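Local structure of regulatory protein PCRH (Pseudomonas aeruginosa, 2XCB) at residues A[36-41]-A[60-65]; A[53-58]-A[75-80]; A[88-93]-A[110-115]; A[104-109]-A[135-140]. The protein probably acts as a type III secretion chaperone, binding the chaperone-binding region of the minor translocator protein PopD before secretion. All blocks are in the same frame, centred on the assembly; numbering follows the deposited sequence. Where two conformers were deposited one is given.

Contact 1 of 4, residues A[36-41]-A[60-65]; sequences DAQKIF and ACRQSL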
loop_
_atom_site.group_PDB
_atom_site.type_symbol
_atom_site.label_atom_id
_atom_site.label_comp_id
_atom_site.label_asym_id
_atom_site.label_seq_id
_atom_site.Cartn_x
_atom_site.Cartn_y
_atom_site.Cartn_z
ATOM N N ASP A 36 7.100 -0.778 -8.677
ATOM C CA ASP A 36 6.316 -0.982 -7.483
ATOM C C ASP A 36 5.930 0.358 -6.886
ATOM O O ASP A 36 4.803 0.534 -6.442
ATOM C CB ASP A 36 7.131 -1.731 -6.453
ATOM C CG ASP A 36 7.078 -3.262 -6.663
ATOM O OD1 ASP A 36 6.515 -3.834 -7.656
ATOM O OD2 ASP A 36 7.551 -3.878 -5.758
ATOM N N ALA A 37 6.885 1.281 -6.858
ATOM C CA ALA A 37 6.618 2.616 -6.331
ATOM C C ALA A 37 5.539 3.285 -7.205
ATOM O O ALA A 37 4.592 3.890 -6.707
ATOM C CB ALA A 37 7.881 3.419 -6.286
ATOM N N GLN A 38 5.662 3.135 -8.512
ATOM C CA GLN A 38 4.628 3.736 -9.385
ATOM C C GLN A 38 3.208 3.266 -9.026
ATOM O O GLN A 38 2.247 4.029 -9.067
ATOM C CB GLN A 38 4.874 3.357 -10.839
ATOM C CG GLN A 38 3.948 4.168 -11.784
ATOM C CD GLN A 38 4.077 3.753 -13.235
ATOM O OE1 GLN A 38 3.465 4.360 -14.132
ATOM N NE2 GLN A 38 4.787 2.666 -13.465
ATOM N N LYS A 39 3.073 1.974 -8.797
ATOM C CA LYS A 39 1.788 1.403 -8.466
ATOM C C LYS A 39 1.275 1.914 -7.134
ATOM O O LYS A 39 0.094 2.174 -6.983
ATOM C CB LYS A 39 1.891 -0.152 -8.406
ATOM C CG LYS A 39 2.180 -0.767 -9.774
ATOM C CD LYS A 39 2.581 -2.168 -9.726
ATOM C CE LYS A 39 2.467 -2.698 -11.182
ATOM N NZ LYS A 39 3.102 -4.035 -11.231
ATOM N N ILE A 40 2.125 1.990 -6.136
ATOM C CA ILE A 40 1.678 2.585 -4.873
ATOM C C ILE A 40 1.220 4.067 -5.044
ATOM O O ILE A 40 0.138 4.485 -4.577
ATOM C CB ILE A 40 2.805 2.417 -3.852
ATOM C CG1 ILE A 40 3.020 0.908 -3.655
ATOM C CG2 ILE A 40 2.487 3.176 -2.541
ATOM C CD1 ILE A 40 1.897 0.269 -2.802
ATOM N N PHE A 41 1.998 4.856 -5.823
ATOM C CA PHE A 41 1.608 6.257 -5.995
ATOM C C PHE A 41 0.344 6.406 -6.840
ATOM O O PHE A 41 -0.466 7.293 -6.546
ATOM C CB PHE A 41 2.773 7.109 -6.563
ATOM C CG PHE A 41 3.878 7.285 -5.605
ATOM C CD1 PHE A 41 3.660 7.869 -4.387
ATOM C CD2 PHE A 41 5.167 6.890 -5.942
ATOM C CE1 PHE A 41 4.738 8.029 -3.483
ATOM C CE2 PHE A 41 6.191 7.057 -5.085
ATOM C CZ PHE A 41 5.987 7.586 -3.863
ATOM N N ALA A 60 7.828 11.116 -10.619
ATOM C CA ALA A 60 9.204 10.768 -10.468
ATOM C C ALA A 60 9.429 9.299 -10.888
ATOM O O ALA A 60 10.450 8.958 -11.535
ATOM C CB ALA A 60 9.589 11.003 -9.015
ATOM N N CYS A 61 8.466 8.411 -10.543
ATOM C CA CYS A 61 8.575 7.004 -10.921
ATOM C C CYS A 61 8.549 6.787 -12.400
ATOM O O CYS A 61 9.360 6.048 -12.912
ATOM C CB CYS A 61 7.442 6.147 -10.291
ATOM S SG CYS A 61 7.610 6.021 -8.588
ATOM N N ARG A 62 7.624 7.456 -13.065
ATOM C CA ARG A 62 7.496 7.353 -14.495
ATOM C C ARG A 62 8.731 7.955 -15.240
ATOM O O ARG A 62 9.250 7.388 -16.216
ATOM C CB ARG A 62 6.222 8.061 -14.905
ATOM C CG ARG A 62 4.982 7.235 -14.536
ATOM C CD ARG A 62 3.732 8.064 -14.621
ATOM N NE ARG A 62 2.552 7.208 -14.516
ATOM C CZ ARG A 62 1.292 7.579 -14.754
ATOM N NH1 ARG A 62 0.950 8.846 -15.048
ATOM N NH2 ARG A 62 0.328 6.666 -14.561
ATOM N N GLN A 63 9.196 9.090 -14.737
ATOM C CA GLN A 63 10.443 9.668 -15.244
ATOM C C GLN A 63 11.592 8.657 -15.208
ATOM O O GLN A 63 12.272 8.482 -16.214
ATOM C CB GLN A 63 10.844 10.943 -14.481
ATOM C CG GLN A 63 11.890 11.790 -15.284
ATOM C CD GLN A 63 12.266 13.102 -14.578
ATOM O OE1 GLN A 63 11.510 13.626 -13.802
ATOM N NE2 GLN A 63 13.459 13.625 -14.887
ATOM N N SER A 64 11.786 7.986 -14.063
ATOM C CA SER A 64 12.893 7.052 -13.881
ATOM C C SER A 64 12.785 5.821 -14.768
ATOM O O SER A 64 13.798 5.179 -15.049
ATOM C CB SER A 64 12.983 6.631 -12.437
ATOM O OG SER A 64 13.651 7.613 -11.702
ATOM N N LEU A 65 11.562 5.501 -15.194
ATOM C CA LEU A 65 11.266 4.414 -16.119
ATOM C C LEU A 65 11.217 4.863 -17.579
ATOM O O LEU A 65 10.872 4.093 -18.466
ATOM C CB LEU A 65 9.863 3.852 -15.774
ATOM C CG LEU A 65 9.808 3.043 -14.467
ATOM C CD1 LEU A 65 8.320 2.778 -14.126
ATOM C CD2 LEU A 65 10.607 1.721 -14.645
#
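Gln38 and Cys61 bring their CA atoms within 5.3 Å where helix 36-41 meets helix 60-64. The two short segments run nearly antiparallel, their directions 151° apart and their axes 9.0 Å from each other at closest. Cys61 faces the other helix: its SG sits 3.5 Å from Ala37 CB and equally close to the backbone N of Gln38, while its CB rests on the CA and CB of Gln38. The same sulfur reaches the edge of the Phe41 ring, 3.7 Å from CD2 and near the ring plane, a Cys sulfur-aromatic contact made edge-on. Further out, Gln38 is stretched to full length with CG anti to its backbone N (chi1 -170°), which carries the amide over the helix gap. There OE1 accepts a hydrogen bond from Arg62 NE, 3.0 Å between the two atoms. The bond is fairly straight at the hydrogen, and NE stands 21° out of the carbonyl plane; the oxygen lies in the guanidinium plane, whereas the amide stands almost perpendicular to it. Arg62 NH1 has a second partner, Gln70 O, that helps fix the guanidinium. The other arm of the amide, Gln38 NE2, lies 3.6 Å from Leu65 CD1. Phe41 also packs on an apolar side chain of the bound peptide. Such antiparallel neighbouring helices, apolar inside with a polar clasp at the outer edge, fit the tetratricopeptide-repeat (TPR) fold of this chaperone family.

Contact 2 of 4, residues A[53-58]-A[75-80]; sequences RYFLGL and YSYGAL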
loop_
_atom_site.group_PDB
_atom_site.type_symbol
_atom_site.label_atom_id
_atom_site.label_comp_id
_atom_site.label_asym_id
_atom_site.label_seq_id
_atom_site.Cartn_x
_atom_site.Cartn_y
_atom_site.Cartn_z
ATOM N N ARG A 53 2.094 15.678 -3.077
ATOM C CA ARG A 53 3.159 14.687 -2.896
ATOM C C ARG A 53 2.946 13.419 -3.713
ATOM O O ARG A 53 3.931 12.819 -4.264
ATOM C CB ARG A 53 3.388 14.293 -1.428
ATOM C CG ARG A 53 3.537 15.438 -0.413
ATOM C CD ARG A 53 3.499 14.948 1.141
ATOM N NE ARG A 53 2.212 14.309 1.428
ATOM C CZ ARG A 53 1.982 13.414 2.384
ATOM N NH1 ARG A 53 2.954 13.037 3.227
ATOM N NH2 ARG A 53 0.761 12.920 2.502
ATOM N N TYR A 54 1.703 12.983 -3.802
ATOM C CA TYR A 54 1.426 11.706 -4.503
ATOM C C TYR A 54 1.698 11.855 -6.009
ATOM O O TYR A 54 2.082 10.906 -6.689
ATOM C CB TYR A 54 -0.040 11.244 -4.316
ATOM C CG TYR A 54 -0.452 11.084 -2.870
ATOM C CD1 TYR A 54 0.518 10.983 -1.875
ATOM C CD2 TYR A 54 -1.804 11.021 -2.492
ATOM C CE1 TYR A 54 0.142 10.853 -0.482
ATOM C CE2 TYR A 54 -2.190 10.889 -1.079
ATOM C CZ TYR A 54 -1.194 10.789 -0.133
ATOM O OH TYR A 54 -1.546 10.660 1.194
ATOM N N PHE A 55 1.477 13.054 -6.533
ATOM C CA PHE A 55 1.610 13.261 -8.014
ATOM C C PHE A 55 3.068 13.459 -8.409
ATOM O O PHE A 55 3.497 13.075 -9.524
ATOM C CB PHE A 55 0.711 14.412 -8.470
ATOM C CG PHE A 55 -0.766 14.075 -8.288
ATOM C CD1 PHE A 55 -1.444 13.304 -9.241
ATOM C CD2 PHE A 55 -1.427 14.430 -7.143
ATOM C CE1 PHE A 55 -2.812 12.898 -9.031
ATOM C CE2 PHE A 55 -2.796 14.033 -6.941
ATOM C CZ PHE A 55 -3.463 13.292 -7.856
ATOM N N LEU A 56 3.802 14.089 -7.492
ATOM C CA LEU A 56 5.288 14.206 -7.514
ATOM C C LEU A 56 5.848 12.826 -7.505
ATOM O O LEU A 56 6.695 12.478 -8.326
ATOM C CB LEU A 56 5.829 15.040 -6.299
ATOM C CG LEU A 56 7.346 15.340 -6.512
ATOM C CD1 LEU A 56 7.561 16.133 -7.826
ATOM C CD2 LEU A 56 7.947 16.051 -5.320
ATOM N N GLY A 57 5.398 11.998 -6.555
ATOM C CA GLY A 57 5.858 10.575 -6.496
ATOM C C GLY A 57 5.577 9.766 -7.793
ATOM O O GLY A 57 6.501 9.122 -8.378
ATOM N N LEU A 58 4.343 9.859 -8.268
ATOM C CA LEU A 58 3.947 9.125 -9.482
ATOM C C LEU A 58 4.839 9.646 -10.621
ATOM O O LEU A 58 5.404 8.857 -11.438
ATOM C CB LEU A 58 2.454 9.383 -9.735
ATOM C CG LEU A 58 1.803 8.747 -10.987
ATOM C CD1 LEU A 58 2.068 7.257 -10.986
ATOM C CD2 LEU A 58 0.275 9.053 -11.254
ATOM N N TYR A 75 3.038 15.440 -13.299
ATOM C CA TYR A 75 3.640 16.701 -12.953
ATOM C C TYR A 75 2.708 17.844 -13.284
ATOM O O TYR A 75 2.579 18.773 -12.522
ATOM C CB TYR A 75 4.953 16.867 -13.741
ATOM C CG TYR A 75 6.085 15.940 -13.314
ATOM C CD1 TYR A 75 6.215 15.526 -11.992
ATOM C CD2 TYR A 75 7.148 15.633 -14.216
ATOM C CE1 TYR A 75 7.259 14.714 -11.577
ATOM C CE2 TYR A 75 8.194 14.823 -13.829
ATOM C CZ TYR A 75 8.267 14.397 -12.487
ATOM O OH TYR A 75 9.320 13.606 -12.120
ATOM N N SER A 76 2.011 17.789 -14.434
ATOM C CA SER A 76 1.135 18.880 -14.771
ATOM C C SER A 76 -0.006 19.031 -13.756
ATOM O O SER A 76 -0.357 20.152 -13.313
ATOM C CB SER A 76 0.541 18.655 -16.148
ATOM O OG SER A 76 -0.077 19.859 -16.451
ATOM N N TYR A 77 -0.592 17.893 -13.376
ATOM C CA TYR A 77 -1.661 17.957 -12.345
ATOM C C TYR A 77 -1.102 18.387 -10.974
ATOM O O TYR A 77 -1.621 19.285 -10.295
ATOM C CB TYR A 77 -2.445 16.652 -12.283
ATOM C CG TYR A 77 -3.587 16.753 -11.310
ATOM C CD1 TYR A 77 -4.813 17.294 -11.680
ATOM C CD2 TYR A 77 -3.447 16.298 -9.991
ATOM C CE1 TYR A 77 -5.925 17.387 -10.753
ATOM C CE2 TYR A 77 -4.555 16.408 -9.056
ATOM C CZ TYR A 77 -5.770 16.936 -9.459
ATOM O OH TYR A 77 -6.809 17.062 -8.524
ATOM N N GLY A 78 0.006 17.794 -10.587
ATOM C CA GLY A 78 0.598 18.182 -9.341
ATOM C C GLY A 78 0.790 19.694 -9.203
ATOM O O GLY A 78 0.531 20.300 -8.147
ATOM N N ALA A 79 1.384 20.301 -10.232
ATOM C CA ALA A 79 1.620 21.733 -10.283
ATOM C C ALA A 79 0.318 22.522 -10.075
ATOM O O ALA A 79 0.365 23.609 -9.499
ATOM C CB ALA A 79 2.295 22.085 -11.657
ATOM N N LEU A 80 -0.833 22.004 -10.560
ATOM C CA LEU A 80 -2.144 22.600 -10.240
ATOM C C LEU A 80 -2.499 22.539 -8.711
ATOM O O LEU A 80 -3.154 23.464 -8.159
ATOM C CB LEU A 80 -3.214 21.917 -11.052
ATOM C CG LEU A 80 -3.615 22.500 -12.390
ATOM C CD1 LEU A 80 -2.706 23.568 -12.988
ATOM C CD2 LEU A 80 -4.003 21.414 -13.366
#
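The rings of Phe55 and Tyr77 form an inclined edge-to-face pair, centroids 4.7 Å apart and planes at 58°. Phe55 turns its CG back beside its own backbone N (chi1 -66°) and offers a face; Tyr77 swings the other way, with CG opposite the backbone N (chi1 -176°), and brings in an edge. Its CD2 hangs 3.5 Å above the centre of the Phe55 ring, and Tyr77 CE2 is 3.5 Å from Phe55 CZ. Beneath this pair the nearly antiparallel segments 53-58 and 75-80 are close, axes 8.3 Å apart: Phe55 CB lies 3.9 Å from the CA of Gly78, which has no side chain to hold the helices off. On another side of the interface Tyr75 CE1 reaches Leu56 CD1 at 4.0 Å, and the carbonyl O of Leu56 lies at the edge of the same ring. Leu56 and Tyr75 also pack on the bound peptide. The chemistry between the segments is thus almost wholly apolar, with the Leu56 carbonyl O at the Tyr75 ring edge as the polar exception, while the tyrosine hydroxyls are satisfied elsewhere, Tyr77 OH by His49 O and Tyr75 OH by Gln63 OE1, so both rings are tethered at their far ends.

Contact 3 of 4, residues A[88-93]-A[110-115]; sequences FPFHAA and YSARAL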
loop_
_atom_site.group_PDB
_atom_site.type_symbol
_atom_site.label_atom_id
_atom_site.label_comp_id
_atom_site.label_asym_id
_atom_site.label_seq_id
_atom_site.Cartn_x
_atom_site.Cartn_y
_atom_site.Cartn_z
ATOM N N PHE A 88 7.820 20.491 -9.716
ATOM C CA PHE A 88 6.976 20.140 -10.838
ATOM C C PHE A 88 7.529 20.693 -12.139
ATOM O O PHE A 88 7.775 19.924 -13.042
ATOM C CB PHE A 88 5.536 20.581 -10.561
ATOM C CG PHE A 88 4.844 19.732 -9.455
ATOM C CD1 PHE A 88 4.676 18.341 -9.627
ATOM C CD2 PHE A 88 4.481 20.320 -8.227
ATOM C CE1 PHE A 88 4.010 17.542 -8.653
ATOM C CE2 PHE A 88 3.857 19.568 -7.207
ATOM C CZ PHE A 88 3.612 18.141 -7.426
ATOM N N PRO A 89 7.692 22.037 -12.273
ATOM C CA PRO A 89 8.115 22.479 -13.643
ATOM C C PRO A 89 9.561 22.093 -13.916
ATOM O O PRO A 89 9.933 21.824 -15.004
ATOM C CB PRO A 89 7.994 24.023 -13.553
ATOM C CG PRO A 89 7.801 24.353 -12.103
ATOM C CD PRO A 89 7.062 23.144 -11.537
ATOM N N PHE A 90 10.351 21.975 -12.869
ATOM C CA PHE A 90 11.728 21.561 -13.054
ATOM C C PHE A 90 11.805 20.131 -13.637
ATOM O O PHE A 90 12.422 19.942 -14.734
ATOM C CB PHE A 90 12.532 21.652 -11.700
ATOM C CG PHE A 90 14.012 21.261 -11.839
ATOM C CD1 PHE A 90 14.963 22.190 -12.286
ATOM C CD2 PHE A 90 14.450 19.925 -11.559
ATOM C CE1 PHE A 90 16.341 21.844 -12.439
ATOM C CE2 PHE A 90 15.774 19.550 -11.747
ATOM C CZ PHE A 90 16.744 20.540 -12.209
ATOM N N HIS A 91 11.172 19.130 -12.974
ATOM C CA HIS A 91 11.278 17.794 -13.501
ATOM C C HIS A 91 10.501 17.634 -14.796
ATOM O O HIS A 91 10.891 16.824 -15.612
ATOM C CB HIS A 91 10.866 16.739 -12.484
ATOM C CG HIS A 91 11.830 16.753 -11.304
ATOM N ND1 HIS A 91 13.169 16.502 -11.495
ATOM C CD2 HIS A 91 11.703 17.198 -10.029
ATOM C CE1 HIS A 91 13.830 16.684 -10.334
ATOM N NE2 HIS A 91 12.952 17.107 -9.429
ATOM N N ALA A 92 9.442 18.415 -14.958
ATOM C CA ALA A 92 8.714 18.430 -16.238
ATOM C C ALA A 92 9.668 18.907 -17.373
ATOM O O ALA A 92 9.585 18.448 -18.526
ATOM C CB ALA A 92 7.528 19.367 -16.179
ATOM N N ALA A 93 10.459 19.917 -17.050
ATOM C CA ALA A 93 11.405 20.457 -18.038
ATOM C C ALA A 93 12.410 19.369 -18.436
ATOM O O ALA A 93 12.746 19.228 -19.604
ATOM C CB ALA A 93 12.090 21.681 -17.436
ATOM N N TYR A 110 12.552 27.919 -16.574
ATOM C CA TYR A 110 12.186 29.328 -16.243
ATOM C C TYR A 110 11.213 29.451 -15.032
ATOM O O TYR A 110 11.527 30.121 -13.986
ATOM C CB TYR A 110 11.598 29.938 -17.517
ATOM C CG TYR A 110 11.290 31.450 -17.435
ATOM C CD1 TYR A 110 12.326 32.426 -17.582
ATOM C CD2 TYR A 110 9.974 31.877 -17.238
ATOM C CE1 TYR A 110 12.044 33.829 -17.525
ATOM C CE2 TYR A 110 9.656 33.282 -17.161
ATOM C CZ TYR A 110 10.691 34.233 -17.337
ATOM O OH TYR A 110 10.341 35.566 -17.254
ATOM N N SER A 111 10.069 28.740 -15.117
ATOM C CA SER A 111 9.108 28.692 -13.992
ATOM C C SER A 111 9.758 28.146 -12.739
ATOM O O SER A 111 9.574 28.712 -11.668
ATOM C CB SER A 111 7.886 27.852 -14.332
ATOM O OG SER A 111 7.168 28.471 -15.377
ATOM N N ALA A 112 10.522 27.056 -12.880
ATOM C CA ALA A 112 11.176 26.440 -11.704
ATOM C C ALA A 112 12.124 27.415 -11.051
ATOM O O ALA A 112 12.233 27.473 -9.803
ATOM C CB ALA A 112 11.921 25.126 -12.111
ATOM N N ARG A 113 12.846 28.186 -11.883
ATOM C CA ARG A 113 13.763 29.130 -11.255
ATOM C C ARG A 113 12.974 30.180 -10.487
ATOM O O ARG A 113 13.313 30.500 -9.380
ATOM C CB ARG A 113 14.794 29.799 -12.228
ATOM C CG ARG A 113 15.675 30.819 -11.411
ATOM C CD ARG A 113 16.802 31.574 -12.166
ATOM N NE ARG A 113 16.268 32.259 -13.320
ATOM C CZ ARG A 113 16.992 32.660 -14.357
ATOM N NH1 ARG A 113 18.302 32.468 -14.363
ATOM N NH2 ARG A 113 16.391 33.235 -15.393
ATOM N N ALA A 114 11.912 30.678 -11.068
ATOM C CA ALA A 114 11.090 31.690 -10.390
ATOM C C ALA A 114 10.514 31.146 -9.073
ATOM O O ALA A 114 10.586 31.843 -8.039
ATOM C CB ALA A 114 9.995 32.132 -11.297
ATOM N N LEU A 115 9.966 29.913 -9.099
ATOM C CA LEU A 115 9.361 29.353 -7.866
ATOM C C LEU A 115 10.444 29.090 -6.846
ATOM O O LEU A 115 10.276 29.409 -5.667
ATOM C CB LEU A 115 8.545 28.073 -8.132
ATOM C CG LEU A 115 7.380 28.239 -9.108
ATOM C CD1 LEU A 115 6.596 26.962 -9.293
ATOM C CD2 LEU A 115 6.432 29.234 -8.521
#
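The carbonyl O of Pro89 takes the backbone N-H of Ala93, N to O 2.8 Å, an ordinary helical bond inside segment 88-93, and the pyrrolidine ring of the same residue is what faces segment 110-115. Between the two segments the meeting is apolar. Pro89 faces the opposing helix: its CB touches Ser111 CB at 3.9 Å, its CG sits 3.9 Å from the backbone N of Ala112, and the same CG meets Leu115 CD1 at 4.0 Å. One ring therefore spans a full turn of its neighbour, from Ser111 to Leu115. Next to Pro89 in the chain, Phe90 receives the methyl of Ala112 against its backbone and stem, with CB to CB at 3.6 Å and Phe90 N no further off. These two residues also mark the closest backbone approach, CA to CA 5.1 Å, and the axes come to 7.8 Å, as the small Ala112 allows. Phe90 has CG anti to its backbone N (chi1 -178°), so that its ring leads away from segment 110-115 and meets Ala112 CB merely at an edge. The ring packs edge-to-face with Phe109, while its CD2 sits over a face of His91, and it also touches Leu125 and Arg128 of helix 123-140. His91, on the face turned from this interface, is hydrogen-bonded through NE2 to an acidic side chain of the bound peptide and through ND1 to Glu94. A proline, an alanine and the flanking Phe90 and Leu115 let helices running at 153° come close, consistent with the helical pairs of a TPR-type superhelix that presents another face to its ligand.

Contact 4 of 4, residues A[104-109]-A[135-140]; sequences GAESGF and AVTARK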
loop_
_atom_site.group_PDB
_atom_site.type_symbol
_atom_site.label_atom_id
_atom_site.label_comp_id
_atom_site.label_asym_id
_atom_site.label_seq_id
_atom_site.Cartn_x
_atom_site.Cartn_y
_atom_site.Cartn_z
ATOM N N GLY A 104 9.267 23.585 -24.437
ATOM C CA GLY A 104 8.719 23.108 -23.162
ATOM C C GLY A 104 9.799 23.118 -22.075
ATOM O O GLY A 104 9.550 23.507 -20.940
ATOM N N ALA A 105 11.018 22.718 -22.384
ATOM C CA ALA A 105 12.002 22.611 -21.297
ATOM C C ALA A 105 12.371 24.000 -20.823
ATOM O O ALA A 105 12.626 24.226 -19.625
ATOM C CB ALA A 105 13.282 21.872 -21.778
ATOM N N GLU A 106 12.557 24.906 -21.785
ATOM C CA GLU A 106 12.887 26.310 -21.425
ATOM C C GLU A 106 11.802 26.908 -20.494
ATOM O O GLU A 106 12.149 27.519 -19.513
ATOM C CB GLU A 106 12.984 27.161 -22.701
ATOM C CG GLU A 106 13.174 28.651 -22.455
ATOM C CD GLU A 106 13.556 29.424 -23.731
ATOM O OE1 GLU A 106 12.779 29.348 -24.714
ATOM O OE2 GLU A 106 14.630 30.070 -23.755
ATOM N N SER A 107 10.514 26.758 -20.865
ATOM C CA SER A 107 9.387 27.243 -20.030
ATOM C C SER A 107 9.481 26.657 -18.620
ATOM O O SER A 107 9.415 27.399 -17.612
ATOM C CB SER A 107 8.045 26.800 -20.626
ATOM O OG SER A 107 7.942 27.173 -21.967
ATOM N N GLY A 108 9.699 25.325 -18.533
ATOM C CA GLY A 108 9.691 24.640 -17.201
ATOM C C GLY A 108 10.821 25.131 -16.307
ATOM O O GLY A 108 10.613 25.361 -15.086
ATOM N N PHE A 109 12.021 25.219 -16.889
ATOM C CA PHE A 109 13.233 25.608 -16.093
ATOM C C PHE A 109 13.087 27.089 -15.688
ATOM O O PHE A 109 13.450 27.464 -14.598
ATOM C CB PHE A 109 14.534 25.413 -16.895
ATOM C CG PHE A 109 14.947 23.958 -17.059
ATOM C CD1 PHE A 109 14.979 23.103 -15.966
ATOM C CD2 PHE A 109 15.284 23.459 -18.311
ATOM C CE1 PHE A 109 15.335 21.729 -16.101
ATOM C CE2 PHE A 109 15.687 22.119 -18.453
ATOM C CZ PHE A 109 15.690 21.247 -17.336
ATOM N N ALA A 135 21.574 26.374 -20.303
ATOM C CA ALA A 135 21.976 25.296 -21.202
ATOM C C ALA A 135 21.007 25.168 -22.324
ATOM O O ALA A 135 21.413 25.060 -23.484
ATOM C CB ALA A 135 22.123 23.940 -20.463
ATOM N N VAL A 136 19.708 25.201 -22.010
ATOM C CA VAL A 136 18.697 25.061 -23.040
ATOM C C VAL A 136 18.642 26.241 -24.016
ATOM O O VAL A 136 18.442 26.082 -25.224
ATOM C CB VAL A 136 17.259 24.868 -22.386
ATOM C CG1 VAL A 136 16.175 25.044 -23.449
ATOM C CG2 VAL A 136 17.128 23.479 -21.743
ATOM N N THR A 137 18.744 27.443 -23.482
ATOM C CA THR A 137 18.758 28.657 -24.325
ATOM C C THR A 137 19.959 28.607 -25.281
ATOM O O THR A 137 19.813 28.916 -26.496
ATOM C CB THR A 137 18.828 29.949 -23.461
ATOM O OG1 THR A 137 17.651 30.012 -22.630
ATOM C CG2 THR A 137 18.896 31.211 -24.381
ATOM N N ALA A 138 21.120 28.190 -24.750
ATOM C CA ALA A 138 22.340 27.972 -25.586
ATOM C C ALA A 138 22.084 27.018 -26.782
ATOM O O ALA A 138 22.559 27.275 -27.892
ATOM C CB ALA A 138 23.524 27.507 -24.734
ATOM N N ARG A 139 21.324 25.936 -26.557
ATOM C CA ARG A 139 21.014 24.974 -27.621
ATOM C C ARG A 139 20.020 25.554 -28.623
ATOM O O ARG A 139 20.113 25.266 -29.834
ATOM C CB ARG A 139 20.489 23.646 -27.040
ATOM C CG ARG A 139 21.393 23.046 -25.925
ATOM C CD ARG A 139 21.605 21.548 -26.096
ATOM N NE ARG A 139 20.902 20.717 -25.132
ATOM C CZ ARG A 139 21.319 20.471 -23.889
ATOM N NH1 ARG A 139 22.430 21.024 -23.430
ATOM N NH2 ARG A 139 20.612 19.684 -23.107
ATOM N N LYS A 140 19.067 26.372 -28.148
ATOM C CA LYS A 140 18.102 26.967 -29.109
ATOM C C LYS A 140 18.809 28.025 -29.964
ATOM O O LYS A 140 18.444 28.229 -31.107
ATOM C CB LYS A 140 16.884 27.637 -28.408
ATOM C CG LYS A 140 15.737 26.680 -28.064
ATOM C CD LYS A 140 14.751 27.351 -27.116
ATOM C CE LYS A 140 13.928 28.416 -27.864
ATOM N NZ LYS A 140 12.601 28.505 -27.182
#
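Glu106 reaches from segment 104-109 to segment 135-140, where its CB and its two carboxylate oxygens each meet a different residue. Its CB starts in the apolar layer, 3.9 Å from Val136 CG1. With CG anti to the backbone N (chi1 174°) and the chain extended beyond, the carboxylate is carried past that methyl toward the outside. OE1 there forms a salt bridge with Lys140 NZ at 2.6 Å; the ammonium comes in on the syn side, 32° out of the carboxylate plane, and the two side chains meet at about a right angle, the lysine chain being bent at chi3. OE2, the other oxygen, lies 3.2 Å from Thr137 OG1, but that hydroxyl is hydrogen-bonded to Leu133 O, so whether it also serves Glu106 is not settled. The lysine, too, is shared: Asp103 OD1 makes a further salt bridge to NZ, and the two nearby carboxylates would be expected to favour a charged amine. Deeper in the interface, Val136 divides its methyls. While CG1 takes Glu106, CG2 comes 3.8 Å from Phe109 CE2, at the edge of the ring and near its plane, and 4.2 Å from Ala105 CB. Leu97 of helix 87-98 packs on both Ala105 and Val136. The axes of the two segments are 9.6 Å apart and 152° from parallel. An apolar seam closed by an outer salt bridge thus docks the long C-terminal helix 123-140 onto helix 102-117, consistent with a TPR domain, where a C-terminal helix commonly covers the last helix pair.

How the contacts relate
The four contacts follow the row of helices from helix 34-47 to the C-terminal helix 123-140. Neighbours along it have centres 11 to 13 Å apart, whereas contacts 1 and 4 are about 25 Å apart, on opposite sides of the chain's centre. Contacts 1 and 2 share helix 52-64, with Phe41 CD2 3.4 Å from the C of Gly57; contacts 3 and 4 share helix 102-117, where Pro89 CB rests 3.3 Å from Gly108 O. Contacts 2 and 3 meet through successive helices, Tyr75 CZ lying 3.5 Å from His91 CB. The bound peptide reaches residues of contacts 1, 2 and 3, but contact 4 is untouched by any other chain of the assembly. Contact 1 additionally borders the second subunit through Asp36 and Lys39.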